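Local coordinates for genome packaging NTPase B204 (Sulfolobus turreted icosahedral virus 2, PDB 4KFU), which probably hydrolyses ATP through a P-loop ATPase domain of the FtsK-HerA superfamily to power packaging of viral DNA into the capsid, at residues D79-L84 / Y107-K112; K83-S88 / I119-H124; Q138-Y141 / V147-Q150. One frame throughout, in Å; residues are numbered along the deposited sequence.

Interaction 1: residues D79-L84 / Y107-K112; sequences DFFEKL and YHFKYK. With ZN (zinc ion), chain L.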
loop_
_atom_site.group_PDB
_atom_site.type_symbol
_atom_site.label_atom_id
_atom_site.label_comp_id
_atom_site.label_asym_id
_atom_site.label_seq_id
_atom_site.Cartn_x
_atom_site.Cartn_y
_atom_site.Cartn_z
ATOM N N ASP A 79 1.418 -11.606 -14.024
ATOM C CA ASP A 79 1.926 -11.028 -15.269
ATOM C C ASP A 79 1.697 -9.529 -15.301
ATOM O O ASP A 79 2.552 -8.765 -15.765
ATOM C CB ASP A 79 1.273 -11.683 -16.477
ATOM N N PHE A 80 0.537 -9.108 -14.802
ATOM C CA PHE A 80 0.201 -7.696 -14.806
ATOM C C PHE A 80 1.115 -6.926 -13.869
ATOM O O PHE A 80 1.630 -5.881 -14.250
ATOM C CB PHE A 80 -1.257 -7.447 -14.420
ATOM C CG PHE A 80 -1.654 -5.998 -14.502
ATOM C CD1 PHE A 80 -2.115 -5.463 -15.697
ATOM C CD2 PHE A 80 -1.540 -5.161 -13.395
ATOM C CE1 PHE A 80 -2.471 -4.128 -15.789
ATOM C CE2 PHE A 80 -1.890 -3.823 -13.480
ATOM C CZ PHE A 80 -2.359 -3.307 -14.678
ATOM N N PHE A 81 1.301 -7.420 -12.643
ATOM C CA PHE A 81 2.159 -6.688 -11.706
ATOM C C PHE A 81 3.578 -6.541 -12.265
ATOM O O PHE A 81 4.213 -5.490 -12.117
ATOM C CB PHE A 81 2.204 -7.301 -10.303
ATOM C CG PHE A 81 3.083 -6.525 -9.368
ATOM C CD1 PHE A 81 2.644 -5.322 -8.828
ATOM C CD2 PHE A 81 4.373 -6.944 -9.093
ATOM C CE1 PHE A 81 3.473 -4.566 -7.994
ATOM C CE2 PHE A 81 5.202 -6.195 -8.273
ATOM C CZ PHE A 81 4.754 -5.011 -7.721
ATOM N N GLU A 82 4.072 -7.588 -12.921
ATOM C CA GLU A 82 5.427 -7.527 -13.461
ATOM C C GLU A 82 5.544 -6.402 -14.491
ATOM O O GLU A 82 6.501 -5.621 -14.462
ATOM C CB GLU A 82 5.865 -8.881 -14.029
ATOM C CG GLU A 82 6.102 -9.927 -12.943
ATOM C CD GLU A 82 7.374 -10.732 -13.162
ATOM O OE1 GLU A 82 7.274 -11.849 -13.720
ATOM O OE2 GLU A 82 8.472 -10.255 -12.772
ATOM N N LYS A 83 4.545 -6.303 -15.365
ATOM C CA LYS A 83 4.510 -5.266 -16.396
ATOM C C LYS A 83 4.398 -3.891 -15.753
ATOM O O LYS A 83 5.085 -2.950 -16.137
ATOM C CB LYS A 83 3.298 -5.500 -17.311
ATOM C CG LYS A 83 3.360 -4.802 -18.647
ATOM C CD LYS A 83 1.956 -4.608 -19.235
ATOM C CE LYS A 83 1.073 -5.834 -19.043
ATOM N NZ LYS A 83 -0.287 -5.620 -19.640
ATOM N N LEU A 84 3.526 -3.779 -14.756
ATOM C CA LEU A 84 3.329 -2.511 -14.044
ATOM C C LEU A 84 4.593 -2.045 -13.337
ATOM O O LEU A 84 4.865 -0.844 -13.262
ATOM C CB LEU A 84 2.192 -2.657 -13.020
ATOM C CG LEU A 84 1.980 -1.501 -12.040
ATOM C CD1 LEU A 84 1.623 -0.223 -12.776
ATOM C CD2 LEU A 84 0.894 -1.827 -11.021
ATOM N N TYR A 107 -4.019 -9.211 -4.212
ATOM C CA TYR A 107 -3.980 -9.763 -5.562
ATOM C C TYR A 107 -2.570 -10.098 -6.007
ATOM O O TYR A 107 -2.371 -11.051 -6.753
ATOM C CB TYR A 107 -4.620 -8.806 -6.561
ATOM C CG TYR A 107 -6.108 -8.758 -6.408
ATOM C CD1 TYR A 107 -6.885 -9.894 -6.633
ATOM C CD2 TYR A 107 -6.740 -7.594 -6.012
ATOM C CE1 TYR A 107 -8.266 -9.859 -6.475
ATOM C CE2 TYR A 107 -8.113 -7.547 -5.854
ATOM C CZ TYR A 107 -8.872 -8.680 -6.086
ATOM O OH TYR A 107 -10.244 -8.624 -5.920
ATOM N N HIS A 108 -1.593 -9.321 -5.540
ATOM C CA HIS A 108 -0.211 -9.462 -6.027
ATOM C C HIS A 108 0.763 -9.949 -4.962
ATOM O O HIS A 108 1.867 -10.402 -5.280
ATOM C CB HIS A 108 0.274 -8.119 -6.580
ATOM C CG HIS A 108 -0.589 -7.578 -7.679
ATOM N ND1 HIS A 108 -0.998 -8.358 -8.740
ATOM C CD2 HIS A 108 -1.098 -6.346 -7.888
ATOM C CE1 HIS A 108 -1.746 -7.625 -9.551
ATOM N NE2 HIS A 108 -1.816 -6.404 -9.062
ATOM N N PHE A 109 0.364 -9.825 -3.700
ATOM C CA PHE A 109 1.248 -10.162 -2.579
ATOM C C PHE A 109 0.596 -11.174 -1.632
ATOM O O PHE A 109 0.810 -11.143 -0.413
ATOM C CB PHE A 109 1.600 -8.898 -1.796
ATOM C CG PHE A 109 2.421 -7.892 -2.569
ATOM C CD1 PHE A 109 1.813 -7.011 -3.461
ATOM C CD2 PHE A 109 3.791 -7.786 -2.358
ATOM C CE1 PHE A 109 2.556 -6.068 -4.144
ATOM C CE2 PHE A 109 4.544 -6.844 -3.045
ATOM C CZ PHE A 109 3.927 -5.985 -3.940
ATOM N N LYS A 110 -0.208 -12.068 -2.194
ATOM C CA LYS A 110 -1.016 -12.973 -1.388
ATOM C C LYS A 110 -0.164 -13.931 -0.548
ATOM O O LYS A 110 0.881 -14.395 -0.991
ATOM C CB LYS A 110 -1.957 -13.771 -2.304
ATOM C CG LYS A 110 -3.214 -14.239 -1.611
ATOM C CD LYS A 110 -3.928 -15.339 -2.389
ATOM C CE LYS A 110 -5.035 -15.956 -1.524
ATOM N NZ LYS A 110 -5.801 -17.039 -2.215
ATOM N N TYR A 111 -0.596 -14.204 0.677
ATOM C CA TYR A 111 0.009 -15.270 1.478
ATOM C C TYR A 111 0.111 -16.559 0.647
ATOM O O TYR A 111 -0.863 -16.973 -0.001
ATOM C CB TYR A 111 -0.835 -15.523 2.729
ATOM C CG TYR A 111 -0.283 -16.571 3.684
ATOM C CD1 TYR A 111 1.084 -16.663 3.939
ATOM C CD2 TYR A 111 -1.135 -17.454 4.342
ATOM C CE1 TYR A 111 1.583 -17.612 4.808
ATOM C CE2 TYR A 111 -0.642 -18.409 5.230
ATOM C CZ TYR A 111 0.719 -18.482 5.456
ATOM O OH TYR A 111 1.221 -19.425 6.329
ATOM N N LYS A 112 1.306 -17.147 0.634
ATOM C CA LYS A 112 1.561 -18.432 -0.023
ATOM C C LYS A 112 1.574 -18.370 -1.553
ATOM O O LYS A 112 1.589 -19.408 -2.219
ATOM C CB LYS A 112 0.594 -19.520 0.480
ATOM C CG LYS A 112 0.689 -19.777 1.981
ATOM C CD LYS A 112 -0.342 -20.794 2.453
ATOM C CE LYS A 112 -1.758 -20.335 2.111
ATOM N NZ LYS A 112 -2.783 -20.903 3.041
HETATM ZN ZN ZN L . -3.131 -4.963 -9.586
#

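Interaction 2: residues K83-S88 / I119-H124; sequences KLWQAS and IDEALH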
loop_
_atom_site.group_PDB
_atom_site.type_symbol
_atom_site.label_atom_id
_atom_site.label_comp_id
_atom_site.label_asym_id
_atom_site.label_seq_id
_atom_site.Cartn_x
_atom_site.Cartn_y
_atom_site.Cartn_z
ATOM N N LYS A 83 4.545 -6.303 -15.365
ATOM C CA LYS A 83 4.510 -5.266 -16.396
ATOM C C LYS A 83 4.398 -3.891 -15.753
ATOM O O LYS A 83 5.085 -2.950 -16.137
ATOM C CB LYS A 83 3.298 -5.500 -17.311
ATOM C CG LYS A 83 3.360 -4.802 -18.647
ATOM C CD LYS A 83 1.956 -4.608 -19.235
ATOM C CE LYS A 83 1.073 -5.834 -19.043
ATOM N NZ LYS A 83 -0.287 -5.620 -19.640
ATOM N N LEU A 84 3.526 -3.779 -14.756
ATOM C CA LEU A 84 3.329 -2.511 -14.044
ATOM C C LEU A 84 4.593 -2.045 -13.337
ATOM O O LEU A 84 4.865 -0.844 -13.262
ATOM C CB LEU A 84 2.192 -2.657 -13.020
ATOM C CG LEU A 84 1.980 -1.501 -12.040
ATOM C CD1 LEU A 84 1.623 -0.223 -12.776
ATOM C CD2 LEU A 84 0.894 -1.827 -11.021
ATOM N N TRP A 85 5.342 -2.999 -12.788
ATOM C CA TRP A 85 6.572 -2.673 -12.068
ATOM C C TRP A 85 7.640 -2.106 -13.010
ATOM O O TRP A 85 8.308 -1.111 -12.689
ATOM C CB TRP A 85 7.079 -3.904 -11.313
ATOM C CG TRP A 85 8.338 -3.667 -10.518
ATOM C CD1 TRP A 85 9.589 -4.154 -10.795
ATOM C CD2 TRP A 85 8.466 -2.895 -9.314
ATOM N NE1 TRP A 85 10.486 -3.718 -9.842
ATOM C CE2 TRP A 85 9.827 -2.953 -8.928
ATOM C CE3 TRP A 85 7.567 -2.167 -8.529
ATOM C CZ2 TRP A 85 10.302 -2.298 -7.788
ATOM C CZ3 TRP A 85 8.047 -1.528 -7.396
ATOM C CH2 TRP A 85 9.405 -1.594 -7.043
ATOM N N GLN A 86 7.801 -2.735 -14.169
ATOM C CA GLN A 86 8.760 -2.261 -15.156
ATOM C C GLN A 86 8.394 -0.863 -15.623
ATOM O O GLN A 86 9.266 0.008 -15.762
ATOM C CB GLN A 86 8.807 -3.209 -16.368
ATOM C CG GLN A 86 9.412 -4.580 -16.083
ATOM C CD GLN A 86 10.838 -4.501 -15.556
ATOM O OE1 GLN A 86 11.675 -3.744 -16.072
ATOM N NE2 GLN A 86 11.128 -5.297 -14.532
ATOM N N ALA A 87 7.104 -0.648 -15.868
ATOM C CA ALA A 87 6.615 0.670 -16.292
ATOM C C ALA A 87 6.781 1.693 -15.169
ATOM O O ALA A 87 7.056 2.868 -15.417
ATOM C CB ALA A 87 5.151 0.591 -16.746
ATOM N N SER A 88 6.602 1.252 -13.923
ATOM C CA SER A 88 6.764 2.158 -12.783
ATOM C C SER A 88 8.204 2.624 -12.619
ATOM O O SER A 88 8.451 3.773 -12.274
ATOM C CB SER A 88 6.281 1.491 -11.479
ATOM O OG SER A 88 4.889 1.206 -11.532
ATOM N N ILE A 119 8.061 -8.851 -7.498
ATOM C CA ILE A 119 7.724 -8.823 -6.074
ATOM C C ILE A 119 8.991 -8.761 -5.230
ATOM O O ILE A 119 9.092 -7.957 -4.304
ATOM C CB ILE A 119 6.897 -10.059 -5.645
ATOM C CG1 ILE A 119 5.579 -10.128 -6.427
ATOM C CG2 ILE A 119 6.624 -10.036 -4.141
ATOM C CD1 ILE A 119 4.696 -8.922 -6.239
ATOM N N ASP A 120 9.963 -9.608 -5.553
ATOM C CA ASP A 120 11.212 -9.595 -4.811
ATOM C C ASP A 120 11.892 -8.239 -4.893
ATOM O O ASP A 120 12.379 -7.707 -3.886
ATOM C CB ASP A 120 12.162 -10.681 -5.300
ATOM C CG ASP A 120 13.336 -10.863 -4.366
ATOM O OD1 ASP A 120 13.124 -11.446 -3.281
ATOM O OD2 ASP A 120 14.449 -10.397 -4.689
ATOM N N GLU A 121 11.925 -7.663 -6.089
ATOM C CA GLU A 121 12.523 -6.342 -6.239
ATOM C C GLU A 121 11.763 -5.266 -5.461
ATOM O O GLU A 121 12.367 -4.381 -4.845
ATOM C CB GLU A 121 12.589 -5.958 -7.727
ATOM C CG GLU A 121 13.724 -5.013 -8.042
ATOM C CD GLU A 121 13.654 -4.432 -9.447
ATOM O OE1 GLU A 121 13.131 -5.108 -10.357
ATOM O OE2 GLU A 121 14.130 -3.291 -9.632
ATOM N N ALA A 122 10.433 -5.339 -5.509
ATOM C CA ALA A 122 9.595 -4.354 -4.852
ATOM C C ALA A 122 9.885 -4.325 -3.351
ATOM O O ALA A 122 9.911 -3.257 -2.732
ATOM C CB ALA A 122 8.139 -4.675 -5.097
ATOM N N LEU A 123 10.093 -5.503 -2.768
ATOM C CA LEU A 123 10.233 -5.610 -1.305
ATOM C C LEU A 123 11.680 -5.483 -0.827
ATOM O O LEU A 123 11.918 -5.268 0.358
ATOM C CB LEU A 123 9.637 -6.935 -0.805
ATOM C CG LEU A 123 8.128 -7.151 -0.910
ATOM C CD1 LEU A 123 7.755 -8.483 -0.262
ATOM C CD2 LEU A 123 7.322 -6.008 -0.259
ATOM N N HIS A 124 12.651 -5.626 -1.729
ATOM C CA HIS A 124 14.054 -5.559 -1.310
ATOM C C HIS A 124 14.893 -4.475 -1.993
ATOM O O HIS A 124 15.943 -4.085 -1.483
ATOM C CB HIS A 124 14.747 -6.922 -1.494
ATOM C CG HIS A 124 14.121 -8.032 -0.713
ATOM N ND1 HIS A 124 13.235 -8.921 -1.267
ATOM C CD2 HIS A 124 14.264 -8.395 0.589
ATOM C CE1 HIS A 124 12.850 -9.790 -0.345
ATOM N NE2 HIS A 124 13.459 -9.488 0.787
#

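Interaction 3: residues Q138-Y141 / V147-Q150; sequences QRVY and VYKQ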
loop_
_atom_site.group_PDB
_atom_site.type_symbol
_atom_site.label_atom_id
_atom_site.label_comp_id
_atom_site.label_asym_id
_atom_site.label_seq_id
_atom_site.Cartn_x
_atom_site.Cartn_y
_atom_site.Cartn_z
ATOM N N GLN A 138 -7.114 -6.179 3.889
ATOM C CA GLN A 138 -8.206 -6.225 4.868
ATOM C C GLN A 138 -7.839 -6.978 6.150
ATOM O O GLN A 138 -8.161 -6.527 7.234
ATOM C CB GLN A 138 -9.469 -6.827 4.244
ATOM C CG GLN A 138 -9.828 -6.211 2.881
ATOM C CD GLN A 138 -11.266 -5.720 2.786
ATOM O OE1 GLN A 138 -11.517 -4.526 2.552
ATOM N NE2 GLN A 138 -12.219 -6.640 2.938
ATOM N N ARG A 139 -7.188 -8.126 6.013
ATOM C CA ARG A 139 -6.746 -8.916 7.171
ATOM C C ARG A 139 -5.228 -9.055 7.119
ATOM O O ARG A 139 -4.657 -9.144 6.030
ATOM C CB ARG A 139 -7.390 -10.315 7.175
ATOM C CG ARG A 139 -8.931 -10.336 7.039
ATOM C CD ARG A 139 -9.645 -10.370 8.381
ATOM N NE ARG A 139 -11.107 -10.338 8.235
ATOM C CZ ARG A 139 -11.949 -11.266 8.699
ATOM N NH1 ARG A 139 -11.494 -12.331 9.352
ATOM N NH2 ARG A 139 -13.259 -11.124 8.514
ATOM N N VAL A 140 -4.562 -9.073 8.277
ATOM C CA VAL A 140 -3.088 -9.147 8.282
ATOM C C VAL A 140 -2.607 -10.403 7.565
ATOM O O VAL A 140 -1.608 -10.370 6.824
ATOM C CB VAL A 140 -2.507 -9.087 9.734
ATOM C CG1 VAL A 140 -3.029 -10.228 10.558
ATOM C CG2 VAL A 140 -0.997 -9.142 9.725
ATOM N N TYR A 141 -3.344 -11.497 7.737
ATOM C CA TYR A 141 -2.933 -12.778 7.166
ATOM C C TYR A 141 -3.225 -12.942 5.659
ATOM O O TYR A 141 -2.959 -14.007 5.088
ATOM C CB TYR A 141 -3.509 -13.943 7.991
ATOM C CG TYR A 141 -5.019 -13.902 8.189
ATOM C CD1 TYR A 141 -5.886 -14.101 7.116
ATOM C CD2 TYR A 141 -5.574 -13.705 9.455
ATOM C CE1 TYR A 141 -7.262 -14.080 7.288
ATOM C CE2 TYR A 141 -6.945 -13.688 9.637
ATOM C CZ TYR A 141 -7.782 -13.877 8.548
ATOM O OH TYR A 141 -9.149 -13.865 8.714
ATOM N N VAL A 147 6.234 -9.218 3.478
ATOM C CA VAL A 147 5.767 -7.831 3.361
ATOM C C VAL A 147 5.905 -7.063 4.674
ATOM O O VAL A 147 6.352 -5.907 4.691
ATOM C CB VAL A 147 4.294 -7.744 2.873
ATOM C CG1 VAL A 147 3.774 -6.309 2.973
ATOM C CG2 VAL A 147 4.170 -8.251 1.445
ATOM N N TYR A 148 5.534 -7.689 5.792
ATOM C CA TYR A 148 5.639 -6.980 7.065
ATOM C C TYR A 148 7.082 -6.872 7.548
ATOM O O TYR A 148 7.438 -5.889 8.194
ATOM C CB TYR A 148 4.732 -7.601 8.141
ATOM C CG TYR A 148 3.306 -7.736 7.675
ATOM C CD1 TYR A 148 2.506 -6.614 7.526
ATOM C CD2 TYR A 148 2.763 -8.980 7.355
ATOM C CE1 TYR A 148 1.187 -6.721 7.082
ATOM C CE2 TYR A 148 1.443 -9.096 6.893
ATOM C CZ TYR A 148 0.666 -7.950 6.773
ATOM O OH TYR A 148 -0.641 -8.045 6.338
ATOM N N LYS A 149 7.908 -7.866 7.237
ATOM C CA LYS A 149 9.312 -7.806 7.626
ATOM C C LYS A 149 10.075 -6.735 6.835
ATOM O O LYS A 149 11.038 -6.140 7.333
ATOM C CB LYS A 149 9.978 -9.164 7.429
ATOM C CG LYS A 149 9.285 -10.332 8.143
ATOM C CD LYS A 149 9.084 -10.060 9.632
ATOM C CE LYS A 149 10.402 -9.912 10.353
ATOM N NZ LYS A 149 10.374 -10.594 11.684
ATOM N N GLN A 150 9.638 -6.480 5.606
ATOM C CA GLN A 150 10.318 -5.512 4.742
ATOM C C GLN A 150 9.748 -4.096 4.818
ATOM O O GLN A 150 10.338 -3.145 4.283
ATOM C CB GLN A 150 10.280 -5.992 3.283
ATOM C CG GLN A 150 11.100 -7.238 3.024
ATOM C CD GLN A 150 12.544 -7.087 3.467
ATOM O OE1 GLN A 150 13.016 -7.820 4.337
ATOM N NE2 GLN A 150 13.253 -6.130 2.872
#

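Interaction 1: residues D79-L84 / Y107-K112
The zinc site of this P-loop ATPase has one of its ligands, His108, backed by a small aromatic cluster in which Phe81 of helix 78-95 meets His108 and Phe109 of the loop 107-112. His108 NE2 binds the zinc ion at 2.0 Å, and Asp39, His41 and Asp73 complete the protein ligands. Phe81 CB lies over one face of the imidazole, 3.9 Å from the ring centroid and 16° off its normal, which is a CH-pi contact displaced toward the ND1 side. Tyr107 CB covers the opposite face, which should limit tilting of the ligand. Because Phe81 CG is anti to the backbone N (chi1 -180°), its ring runs on past the imidazole, the two rings meeting obliquely. At its far end the edge of Phe109 is directed at the Phe81 face in a T-shaped pair, centroids 5.5 Å apart and planes at 71°; the nearest atoms are Phe81 CZ and Phe109 CZ at 4.0 Å. The cluster lies between helix 78-95 and the loop leading to helix 117-124: Phe81 and Phe109 both touch Ile119 of that helix and Ile102 of strand 98-102, while Leu84 packs on strand 35-40.

Interaction 2: residues K83-S88 / I119-H124
The indole of Trp85 is met on one face by the methyl group of Ala122 and at its pyrrole edge by the carboxylate of Glu121, two neighbouring residues of helix 117-124. Ala122 CB sits 4.0 Å from the centroid of the six-membered ring, 18° off the normal, so the contact is CH-pi, offset toward the rim. The benzene-ring atom CH2 of Trp85 also reaches the backbone, 3.5 Å from Ala122 CA. At the edge, Trp85 NE1 donates to Glu121 OE1 at 3.0 Å with an N-H...acceptor angle of 152°. The acceptor is nearly in the indole plane, whereas the N-H comes down on the carboxylate from above; the two planes stand 87° apart, almost perpendicular. Torsions on both helices account for this meeting. Trp85 has CG anti to the backbone N, which projects the indole straight across the interface, and Glu121 has an extended chain that crosses the indole obliquely at NE1, its CB 3.7 Å from Trp85 NE1. Glu121 OE1 is also in a salt bridge with Lys89, one turn further along helix 78-95, so a single oxygen takes both a neutral N-H and a cation from the same helix. The lysine probably favours the charged carboxylate. Within helix 78-95, Ser88 OG turns back to Leu84 O at 2.7 Å and shares that carbonyl with the backbone N of Ser88, the two donors approaching from opposite faces of its plane. The contact thus joins helix 78-95 to helix 117-124: Leu84 and Ala87 pack against helix 60-65, Leu84 and Ser88 reach strand 35-40, and Leu123 turns to helix 145-150.

Interaction 3: residues Q138-Y141 / V147-Q150
Val140 and Tyr148 have the closest CA atoms, 9.1 Å apart, a gap between the 3-10 segment that starts at Val140 and helix 145-150 that the tyrosine side chain spans. Tyr148 OH donates to Val140 O at 2.6 Å. The hydroxyl lies in the carbonyl plane, on a lone pair, with a C=O...O angle of 116°. From the tyrosine side the carbonyl oxygen sits at the ring edge, near the ring plane, 3.3 Å from Tyr148 CE2. The valine side chain approaches the same phenol end obliquely: its CG2 is anti to the backbone N, which leaves this methyl 3.6 Å from Tyr148 CZ. Beside the contact, Arg139 NH1 donates to Tyr141 OH at 2.9 Å with the hydroxyl 31° out of the guanidinium plane, and Arg139 CB lies over one face of that ring. Val140 N bonds to Glu164 of helix 162-171, so both polar backbone atoms of this buried residue have partners. Two residues earlier, Gln138 belongs to the nucleotide pocket and bonds to Lys17 of the Walker A motif. The phenol bond probably helps hold the turn that follows Gln138 against helix 145-150, pairing a buried carbonyl with a buried hydroxyl without any formal charge.

Overall arrangement
From the N terminus, helix 78-95 serves interactions 1 and 2, which share Lys83 and Leu84. Both start from this helix and pass over strand 98-102, interaction 1 closing the shorter loop at 107-112 and interaction 2 the longer one at 119-124. Interaction 3 follows in series, closing a short turn between strand 131-137 and helix 145-150. Ile119 CD1 joins the first two, 3.4 Å from Phe81 CE2. Val147 meets both Phe109 and Leu123, and Gln150 NE2 probably bonds to Leu123 O, so helix 145-150 packs on elements of interactions 1 and 2. Segment 138-141 is tied to interaction 1 by Tyr111 CB, 3.5 Å from Tyr141 O.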